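Local coordinates for protein high choriolytic enzyme 1 (Oryzias latipes, PDB 3VTG) that cleaves the inner layer of the fish egg envelope at hatching, acting as a zinc-dependent protease of the astacin family, at residues Leu19-Tyr24 against Arg52-Thr57; Leu143-Asp148 against Asp189-Asn194; Asp117-Ile122 against Tyr147-Ile152. All blocks are in the same frame, centred on the assembly; numbering follows the deposited sequence.

Contact 1 of 3, residues Leu19-Tyr24 against Arg52-Thr57; sequences LVVIPY and RFVRRT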
loop_
_atom_site.group_PDB
_atom_site.type_symbol
_atom_site.label_atom_id
_atom_site.label_comp_id
_atom_site.label_asym_id
_atom_site.label_seq_id
_atom_site.Cartn_x
_atom_site.Cartn_y
_atom_site.Cartn_z
ATOM N N LEU A 19 14.537 -2.631 -14.445
ATOM C CA LEU A 19 13.089 -2.722 -14.262
ATOM C C LEU A 19 12.695 -3.845 -13.315
ATOM O O LEU A 19 13.292 -4.926 -13.328
ATOM C CB LEU A 19 12.369 -2.875 -15.606
ATOM C CG LEU A 19 12.562 -1.750 -16.629
ATOM C CD1 LEU A 19 11.741 -2.032 -17.879
ATOM C CD2 LEU A 19 12.221 -0.381 -16.052
ATOM N N VAL A 20 11.702 -3.560 -12.480
ATOM C CA VAL A 20 11.118 -4.550 -11.583
ATOM C C VAL A 20 9.780 -4.959 -12.187
ATOM O O VAL A 20 8.770 -4.266 -12.043
ATOM C CB VAL A 20 10.952 -3.996 -10.151
ATOM C CG1 VAL A 20 10.315 -5.033 -9.239
ATOM C CG2 VAL A 20 12.296 -3.556 -9.587
ATOM N N VAL A 21 9.796 -6.085 -12.887
ATOM C CA VAL A 21 8.651 -6.520 -13.670
ATOM C C VAL A 21 7.820 -7.483 -12.833
ATOM O O VAL A 21 8.291 -8.549 -12.442
ATOM C CB VAL A 21 9.098 -7.143 -15.012
ATOM C CG1 VAL A 21 7.908 -7.720 -15.760
ATOM C CG2 VAL A 21 9.801 -6.098 -15.869
ATOM N N ILE A 22 6.590 -7.074 -12.534
ATOM C CA ILE A 22 5.716 -7.822 -11.637
ATOM C C ILE A 22 4.525 -8.372 -12.413
ATOM O O ILE A 22 3.667 -7.608 -12.859
ATOM C CB ILE A 22 5.250 -6.957 -10.446
ATOM C CG1 ILE A 22 6.464 -6.410 -9.687
ATOM C CG2 ILE A 22 4.339 -7.755 -9.519
ATOM C CD1 ILE A 22 6.123 -5.405 -8.609
ATOM N N PRO A 23 4.475 -9.703 -12.594
ATOM C CA PRO A 23 3.392 -10.309 -13.364
ATOM C C PRO A 23 2.104 -10.396 -12.560
ATOM O O PRO A 23 2.141 -10.549 -11.337
ATOM C CB PRO A 23 3.913 -11.720 -13.671
ATOM C CG PRO A 23 5.347 -11.730 -13.255
ATOM C CD PRO A 23 5.467 -10.706 -12.175
ATOM N N TYR A 24 0.974 -10.301 -13.253
ATOM C CA TYR A 24 -0.330 -10.394 -12.602
ATOM C C TYR A 24 -1.371 -11.054 -13.492
ATOM O O TYR A 24 -1.230 -11.082 -14.715
ATOM C CB TYR A 24 -0.830 -9.007 -12.170
ATOM C CG TYR A 24 -1.149 -8.094 -13.335
ATOM C CD1 TYR A 24 -2.403 -8.125 -13.957
ATOM C CD2 TYR A 24 -0.195 -7.209 -13.825
ATOM C CE1 TYR A 24 -2.687 -7.304 -15.035
ATOM C CE2 TYR A 24 -0.471 -6.382 -14.899
ATOM C CZ TYR A 24 -1.714 -6.435 -15.500
ATOM O OH TYR A 24 -1.978 -5.610 -16.563
ATOM N N ARG A 52 7.159 -2.105 -13.060
ATOM C CA ARG A 52 6.274 -2.373 -14.194
ATOM C C ARG A 52 5.383 -3.581 -13.915
ATOM O O ARG A 52 5.859 -4.711 -13.865
ATOM C CB ARG A 52 7.076 -2.622 -15.481
ATOM C CG ARG A 52 8.017 -1.505 -15.899
ATOM C CD ARG A 52 7.287 -0.272 -16.409
ATOM N NE ARG A 52 8.249 0.752 -16.805
ATOM C CZ ARG A 52 8.733 1.688 -15.990
ATOM N NH1 ARG A 52 8.334 1.756 -14.724
ATOM N NH2 ARG A 52 9.618 2.564 -16.447
ATOM N N PHE A 53 4.090 -3.337 -13.728
ATOM C CA PHE A 53 3.123 -4.420 -13.622
ATOM C C PHE A 53 2.751 -4.871 -15.032
ATOM O O PHE A 53 2.322 -4.054 -15.851
ATOM C CB PHE A 53 1.887 -3.965 -12.841
ATOM C CG PHE A 53 2.163 -3.657 -11.395
ATOM C CD1 PHE A 53 2.256 -4.681 -10.459
ATOM C CD2 PHE A 53 2.333 -2.344 -10.966
ATOM C CE1 PHE A 53 2.517 -4.404 -9.125
ATOM C CE2 PHE A 53 2.592 -2.059 -9.632
ATOM C CZ PHE A 53 2.685 -3.091 -8.712
ATOM N N VAL A 54 2.948 -6.159 -15.320
ATOM C CA VAL A 54 2.671 -6.718 -16.652
ATOM C C VAL A 54 1.787 -7.954 -16.558
ATOM O O VAL A 54 1.861 -8.703 -15.585
ATOM C CB VAL A 54 3.959 -7.089 -17.430
ATOM C CG1 VAL A 54 4.875 -5.884 -17.589
ATOM C CG2 VAL A 54 4.692 -8.257 -16.780
ATOM N N ARG A 55 0.958 -8.175 -17.573
ATOM C CA ARG A 55 0.162 -9.394 -17.623
ATOM C C ARG A 55 1.073 -10.615 -17.589
ATOM O O ARG A 55 2.084 -10.672 -18.293
ATOM C CB ARG A 55 -0.738 -9.424 -18.859
ATOM C CG ARG A 55 -1.903 -8.449 -18.778
ATOM C CD ARG A 55 -2.885 -8.627 -19.927
ATOM N NE ARG A 55 -2.297 -8.218 -21.199
ATOM C CZ ARG A 55 -2.264 -6.966 -21.647
ATOM N NH1 ARG A 55 -2.798 -5.977 -20.933
ATOM N NH2 ARG A 55 -1.693 -6.703 -22.812
ATOM N N ARG A 56 0.719 -11.570 -16.736
ATOM C CA ARG A 56 1.470 -12.808 -16.582
ATOM C C ARG A 56 1.461 -13.631 -17.865
ATOM O O ARG A 56 0.463 -13.677 -18.587
ATOM C CB ARG A 56 0.879 -13.639 -15.440
ATOM C CG ARG A 56 1.679 -14.877 -15.071
ATOM C CD ARG A 56 0.834 -15.870 -14.292
ATOM N NE ARG A 56 1.637 -17.014 -13.863
ATOM C CZ ARG A 56 1.146 -18.187 -13.471
ATOM N NH1 ARG A 56 -0.162 -18.405 -13.442
ATOM N NH2 ARG A 56 1.975 -19.149 -13.093
ATOM N N THR A 57 2.595 -14.266 -18.140
ATOM C CA THR A 57 2.681 -15.307 -19.149
ATOM C C THR A 57 2.637 -16.638 -18.394
ATOM O O THR A 57 1.571 -17.247 -18.273
ATOM C CB THR A 57 3.957 -15.143 -19.999
ATOM O OG1 THR A 57 3.940 -13.852 -20.622
ATOM C CG2 THR A 57 4.040 -16.210 -21.077
HETATM O O HOH W 1 -0.199 -3.781 -17.102
#
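Y24 folds its ring back against strand 52-55, although its side chain sets out away from it. CG stands between the backbone N and the carbonyl carbon (chi1 67°), a crowded position that lays one ring face under the backbone of R55, whose CA makes a CH-pi contact 4.2 Å from the Y24 ring centroid. The carbonyl carbon of F53 meets the same ring's edge. Y24 OH receives a hydrogen bond from a water at 2.6 Å, and that water also donates to F53 O at 2.8 Å; E39 bonds to the hydroxyl as well and forms a salt bridge with R55. With the ring cut back to an alanine, the water and E39 would probably lose their phenolic partner and a gap would open beside R55. I22 CG1 and F53 CG both stand beside their backbone N (chi1 -57° and -66°), which turns the side chains the same way and lays them alongside each other, I22 CB 3.8 Å from F53 CD1. V21 and V54 lie on the other face and press tightly, V21 CG1 to V54 CG2 being 3.4 Å. R52 turns at its CB-CG bond and then runs straight to NE; L19 CD2 sits over one guanidinium face, 4.0 Å from R52 NH2, and R52 NH1 bonds to T49 O. Between these two layers of side chains, five backbone bonds form a parallel ladder. The strands belong to one beta-alpha-beta unit connected through helix 32-43; 51-55 is outermost in the sheet, 62-66 flanks 20-26, and F53 packs on M42 and L101.

Contact 2 of 3, residues Leu143-Asp148 against Asp189-Asn194; sequences LNTPYD and DITRIN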
loop_
_atom_site.group_PDB
_atom_site.type_symbol
_atom_site.label_atom_id
_atom_site.label_comp_id
_atom_site.label_asym_id
_atom_site.label_seq_id
_atom_site.Cartn_x
_atom_site.Cartn_y
_atom_site.Cartn_z
ATOM N N LEU A 143 13.743 3.867 5.214
ATOM C CA LEU A 143 14.468 4.200 3.982
ATOM C C LEU A 143 15.002 5.637 3.952
ATOM O O LEU A 143 15.094 6.254 2.888
ATOM C CB LEU A 143 13.591 3.900 2.749
ATOM C CG LEU A 143 13.129 2.449 2.556
ATOM C CD1 LEU A 143 11.986 2.378 1.555
ATOM C CD2 LEU A 143 14.276 1.554 2.115
ATOM N N ASN A 144 15.361 6.148 5.131
ATOM C CA ASN A 144 15.817 7.534 5.313
ATOM C C ASN A 144 14.799 8.592 4.881
ATOM O O ASN A 144 15.158 9.738 4.596
ATOM C CB ASN A 144 17.184 7.766 4.643
ATOM C CG ASN A 144 18.333 7.180 5.444
ATOM O OD1 ASN A 144 18.201 6.912 6.638
ATOM N ND2 ASN A 144 19.475 6.994 4.791
ATOM N N THR A 145 13.529 8.198 4.843
ATOM C CA THR A 145 12.436 9.112 4.529
ATOM C C THR A 145 11.692 9.474 5.817
ATOM O O THR A 145 11.700 8.693 6.773
ATOM C CB THR A 145 11.461 8.518 3.486
ATOM O OG1 THR A 145 10.666 7.481 4.080
ATOM C CG2 THR A 145 12.223 7.973 2.277
ATOM N N PRO A 146 11.057 10.660 5.856
ATOM C CA PRO A 146 10.367 11.092 7.061
ATOM C C PRO A 146 8.924 10.604 7.094
ATOM O O PRO A 146 8.403 10.113 6.087
ATOM C CB PRO A 146 10.389 12.613 6.929
ATOM C CG PRO A 146 10.280 12.841 5.459
ATOM C CD PRO A 146 10.928 11.657 4.779
ATOM N N TYR A 147 8.286 10.749 8.252
ATOM C CA TYR A 147 6.865 10.488 8.386
ATOM C C TYR A 147 6.111 11.433 7.455
ATOM O O TYR A 147 6.378 12.634 7.430
ATOM C CB TYR A 147 6.433 10.723 9.828
ATOM C CG TYR A 147 5.088 10.132 10.167
ATOM C CD1 TYR A 147 4.991 8.875 10.758
ATOM C CD2 TYR A 147 3.909 10.830 9.899
ATOM C CE1 TYR A 147 3.760 8.326 11.070
ATOM C CE2 TYR A 147 2.672 10.290 10.211
ATOM C CZ TYR A 147 2.605 9.041 10.797
ATOM O OH TYR A 147 1.381 8.498 11.107
ATOM N N ASP A 148 5.179 10.880 6.685
ATOM C CA ASP A 148 4.463 11.643 5.668
ATOM C C ASP A 148 2.954 11.566 5.882
ATOM O O ASP A 148 2.319 10.565 5.539
ATOM C CB ASP A 148 4.849 11.133 4.272
ATOM C CG ASP A 148 4.217 11.935 3.141
ATOM O OD1 ASP A 148 3.546 12.962 3.392
ATOM O OD2 ASP A 148 4.406 11.521 1.978
ATOM N N ASP A 189 6.028 8.616 -1.073
ATOM C CA ASP A 189 5.609 7.294 -1.567
ATOM C C ASP A 189 6.473 6.867 -2.759
ATOM O O ASP A 189 6.992 5.751 -2.786
ATOM C CB ASP A 189 4.135 7.284 -1.995
ATOM C CG ASP A 189 3.159 7.400 -0.827
ATOM O OD1 ASP A 189 3.458 6.918 0.291
ATOM O OD2 ASP A 189 2.066 7.961 -1.059
ATOM N N ILE A 190 6.618 7.769 -3.732
ATOM C CA ILE A 190 7.403 7.508 -4.942
ATOM C C ILE A 190 8.889 7.325 -4.614
ATOM O O ILE A 190 9.527 6.383 -5.094
ATOM C CB ILE A 190 7.175 8.620 -5.998
ATOM C CG1 ILE A 190 5.732 8.575 -6.534
ATOM C CG2 ILE A 190 8.193 8.543 -7.135
ATOM C CD1 ILE A 190 5.365 7.318 -7.301
ATOM N N THR A 191 9.421 8.214 -3.776
ATOM C CA THR A 191 10.823 8.149 -3.369
ATOM C C THR A 191 11.134 6.811 -2.693
ATOM O O THR A 191 12.152 6.180 -2.986
ATOM C CB THR A 191 11.193 9.333 -2.450
ATOM O OG1 THR A 191 10.992 10.564 -3.158
ATOM C CG2 THR A 191 12.651 9.250 -1.997
ATOM N N ARG A 192 10.240 6.370 -1.809
ATOM C CA ARG A 192 10.417 5.110 -1.090
ATOM C C ARG A 192 10.513 3.902 -2.019
ATOM O O ARG A 192 11.368 3.040 -1.825
ATOM C CB ARG A 192 9.292 4.903 -0.078
ATOM C CG ARG A 192 9.385 5.806 1.137
ATOM C CD ARG A 192 8.040 5.873 1.827
ATOM N NE ARG A 192 8.048 6.823 2.933
ATOM C CZ ARG A 192 6.979 7.131 3.659
ATOM N NH1 ARG A 192 5.800 6.582 3.393
ATOM N NH2 ARG A 192 7.089 8.003 4.650
ATOM N N ILE A 193 9.638 3.847 -3.024
ATOM C CA ILE A 193 9.696 2.795 -4.039
ATOM C C ILE A 193 11.069 2.801 -4.717
ATOM O O ILE A 193 11.716 1.759 -4.839
ATOM C CB ILE A 193 8.579 2.956 -5.093
ATOM C CG1 ILE A 193 7.195 2.761 -4.453
ATOM C CG2 ILE A 193 8.789 1.990 -6.256
ATOM C CD1 ILE A 193 6.038 3.279 -5.289
ATOM N N ASN A 194 11.512 3.988 -5.123
ATOM C CA ASN A 194 12.779 4.142 -5.829
ATOM C C ASN A 194 14.002 3.778 -4.989
ATOM O O ASN A 194 14.966 3.222 -5.509
ATOM C CB ASN A 194 12.908 5.552 -6.414
ATOM C CG ASN A 194 11.964 5.787 -7.582
ATOM O OD1 ASN A 194 11.545 6.914 -7.838
ATOM N ND2 ASN A 194 11.628 4.725 -8.296
#
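R192 reaches T145 because its first torsion sets CG beside the backbone N (chi1 -73°) and the chain then runs extended as far as NE. T145 answers by holding OG1 between its own backbone N and carbonyl carbon (chi1 73°), which brings the hydroxyl oxygen to the edge of the guanidinium. There R192 NE donates to T145 OG1 at 2.9 Å with a fairly straight bond of 156°. The same hydroxyl is hydrogen-bonded to N142 O, so two bonds grip it. R192 NH2 reaches P146 O at 2.9 Å, but the bend makes this bond weak; the stronger partner of NH2 is E110, in a salt bridge. E110 also accepts from the backbone N of D148, so a single carboxylate ties the arginine to the loop a second time. The aliphatic part of R192 is used too: T145 CG2 lies 3.7 Å from R192 CG, and L143 CD1 comes within 4.0 Å of R192 CB. The long pairing of R192 NH1 with D189 OD1, 3.9 Å, is a matter of charge alone, since the oxygen lies well out of the guanidinium plane. Thus one buried arginine joins helix 187-196 to the loop between strands 120-122 and 169-171. W188, from the same helix, packs on T145, P146 and D148, while I193 points away from the loop and touches helix 94-105.

Contact 3 of 3, residues Asp117-Ile122 against Tyr147-Ile152; sequences DSYVRI and YDYSSI
Y149 OH donates to Y119 O at 2.7 Å, arriving in the carbonyl plane on a lone pair, with a C=O...donor angle of 121°. The phenol thus comes edge-on to the backbone of the other segment, and V120 CG1 lies near the plane of the same ring, 4.0 Å from Y149 CE1. Y119 and Y147 form the second element. Their ring planes are nearly parallel, 3° apart, yet offset so far that little of one ring lies over the other. What each face meets instead is the other's CB: Y147 CB stands over the centre of the Y119 ring, 3.4 Å from its centroid, and Y119 CB lies 3.7 Å from the Y147 centroid, toward the rim. Y147 owes this pose to a CG anti to its backbone N (chi1 -164°), which carries the ring alongside Y119 and on to V120, whose CG1 meets Y147 OH at 3.4 Å with the two side chains at about a right angle. A water closes the far end, 2.6 Å from Y119 OH and accepting from Y147 N at 2.9 Å. Further on, D148 OD1 accepts from both OG and N of S150, an Asx turn within the type I turn from D148 to S151. The segment ends within the SIMHY sequence of the astacin Met-turn, and I152 O is bonded to ND1 of the zinc ligand H99. The chemistry is therefore divided: reciprocal CH-pi contacts supply the apolar part, while a phenol and a water give Y119 O and Y147 N hydrogen-bond partners.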
loop_
_atom_site.group_PDB
_atom_site.type_symbol
_atom_site.label_atom_id
_atom_site.label_comp_id
_atom_site.label_asym_id
_atom_site.label_seq_id
_atom_site.Cartn_x
_atom_site.Cartn_y
_atom_site.Cartn_z
ATOM N N ASP A 117 4.849 7.950 16.862
ATOM C CA ASP A 117 4.418 8.658 18.073
ATOM C C ASP A 117 4.917 10.110 18.135
ATOM O O ASP A 117 4.468 10.888 18.977
ATOM C CB ASP A 117 4.795 7.874 19.342
ATOM C CG ASP A 117 3.895 6.659 19.577
ATOM O OD1 ASP A 117 2.751 6.634 19.076
ATOM O OD2 ASP A 117 4.338 5.724 20.282
ATOM N N SER A 118 5.829 10.472 17.236
ATOM C CA SER A 118 6.275 11.858 17.107
ATOM C C SER A 118 5.387 12.674 16.158
ATOM O O SER A 118 5.609 13.875 15.979
ATOM C CB SER A 118 7.731 11.907 16.635
ATOM O OG SER A 118 8.567 11.175 17.507
ATOM N N TYR A 119 4.385 12.025 15.558
ATOM C CA TYR A 119 3.569 12.645 14.501
ATOM C C TYR A 119 2.074 12.442 14.687
ATOM O O TYR A 119 1.277 13.279 14.264
ATOM C CB TYR A 119 4.008 12.145 13.114
ATOM C CG TYR A 119 5.499 12.268 12.923
ATOM C CD1 TYR A 119 6.070 13.441 12.437
ATOM C CD2 TYR A 119 6.345 11.228 13.295
ATOM C CE1 TYR A 119 7.446 13.559 12.297
ATOM C CE2 TYR A 119 7.720 11.336 13.167
ATOM C CZ TYR A 119 8.263 12.502 12.668
ATOM O OH TYR A 119 9.631 12.599 12.553
ATOM N N VAL A 120 1.696 11.327 15.307
ATOM C CA VAL A 120 0.286 11.035 15.563
ATOM C C VAL A 120 0.089 10.462 16.956
ATOM O O VAL A 120 1.007 9.870 17.535
ATOM C CB VAL A 120 -0.335 10.064 14.519
ATOM C CG1 VAL A 120 -0.353 10.676 13.121
ATOM C CG2 VAL A 120 0.365 8.708 14.522
ATOM N N ARG A 121 -1.112 10.664 17.485
ATOM C CA ARG A 121 -1.577 9.975 18.674
ATOM C C ARG A 121 -2.625 8.956 18.239
ATOM O O ARG A 121 -3.536 9.279 17.473
ATOM C CB ARG A 121 -2.173 10.976 19.667
ATOM C CG ARG A 121 -2.854 10.339 20.866
ATOM C CD ARG A 121 -3.357 11.377 21.857
ATOM N NE ARG A 121 -4.330 12.320 21.293
ATOM C CZ ARG A 121 -4.152 13.640 21.226
ATOM N NH1 ARG A 121 -3.031 14.189 21.678
ATOM N NH2 ARG A 121 -5.095 14.419 20.710
ATOM N N ILE A 122 -2.470 7.719 18.699
ATOM C CA ILE A 122 -3.472 6.684 18.465
ATOM C C ILE A 122 -4.447 6.712 19.637
ATOM O O ILE A 122 -4.056 6.489 20.788
ATOM C CB ILE A 122 -2.841 5.277 18.316
ATOM C CG1 ILE A 122 -1.713 5.267 17.267
ATOM C CG2 ILE A 122 -3.909 4.237 18.003
ATOM C CD1 ILE A 122 -2.103 5.730 15.872
ATOM N N TYR A 147 8.286 10.749 8.252
ATOM C CA TYR A 147 6.865 10.488 8.386
ATOM C C TYR A 147 6.111 11.433 7.455
ATOM O O TYR A 147 6.378 12.634 7.430
ATOM C CB TYR A 147 6.433 10.723 9.828
ATOM C CG TYR A 147 5.088 10.132 10.167
ATOM C CD1 TYR A 147 4.991 8.875 10.758
ATOM C CD2 TYR A 147 3.909 10.830 9.899
ATOM C CE1 TYR A 147 3.760 8.326 11.070
ATOM C CE2 TYR A 147 2.672 10.290 10.211
ATOM C CZ TYR A 147 2.605 9.041 10.797
ATOM O OH TYR A 147 1.381 8.498 11.107
ATOM N N ASP A 148 5.179 10.880 6.685
ATOM C CA ASP A 148 4.463 11.643 5.668
ATOM C C ASP A 148 2.954 11.566 5.882
ATOM O O ASP A 148 2.319 10.565 5.539
ATOM C CB ASP A 148 4.849 11.133 4.272
ATOM C CG ASP A 148 4.217 11.935 3.141
ATOM O OD1 ASP A 148 3.546 12.962 3.392
ATOM O OD2 ASP A 148 4.406 11.521 1.978
ATOM N N TYR A 149 2.382 12.634 6.439
ATOM C CA TYR A 149 0.939 12.705 6.660
ATOM C C TYR A 149 0.156 12.527 5.360
ATOM O O TYR A 149 -0.984 12.063 5.375
ATOM C CB TYR A 149 0.548 14.054 7.252
ATOM C CG TYR A 149 0.964 14.324 8.681
ATOM C CD1 TYR A 149 0.497 13.536 9.736
ATOM C CD2 TYR A 149 1.783 15.408 8.981
ATOM C CE1 TYR A 149 0.854 13.815 11.049
ATOM C CE2 TYR A 149 2.143 15.697 10.285
ATOM C CZ TYR A 149 1.682 14.898 11.312
ATOM O OH TYR A 149 2.048 15.206 12.602
ATOM N N SER A 150 0.773 12.917 4.243
ATOM C CA SER A 150 0.115 12.900 2.936
ATOM C C SER A 150 0.304 11.597 2.156
ATOM O O SER A 150 -0.126 11.501 1.006
ATOM C CB SER A 150 0.567 14.098 2.090
ATOM O OG SER A 150 1.839 13.879 1.504
ATOM N N SER A 151 0.938 10.603 2.779
ATOM C CA SER A 151 1.156 9.304 2.138
ATOM C C SER A 151 -0.155 8.615 1.793
ATOM O O SER A 151 -1.103 8.633 2.579
ATOM C CB SER A 151 1.980 8.382 3.037
ATOM O OG SER A 151 2.002 7.063 2.508
ATOM N N ILE A 152 -0.186 7.976 0.626
ATOM C CA ILE A 152 -1.327 7.161 0.208
ATOM C C ILE A 152 -1.507 5.954 1.143
ATOM O O ILE A 152 -2.522 5.261 1.083
ATOM C CB ILE A 152 -1.170 6.720 -1.271
ATOM C CG1 ILE A 152 -2.539 6.447 -1.916
ATOM C CG2 ILE A 152 -0.203 5.544 -1.400
ATOM C CD1 ILE A 152 -2.479 6.184 -3.409
HETATM O O HOH W 2 10.151 11.158 10.474
#

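The three contacts form two groups on the astacin-type protease. Contact 1 closes first along the chain, in the N-terminal mixed sheet; contact 3 then opens with 117-122, shares Y147 and D148 with contact 2, and contact 2 ends on helix 187-196. The centres of contacts 2 and 3 are about 13 Å apart and the two touch, since D189 probably bonds to S151 OG and I152 N. Contact 1 lies about 23 Å from contact 2 and about 31 Å from contact 3, between centres, without touching either. Helix 94-105, carrying zinc ligands H99 and H103, packs against contacts 1 and 2; as in other astacins, the zinc lies in the cleft between the domain's two halves.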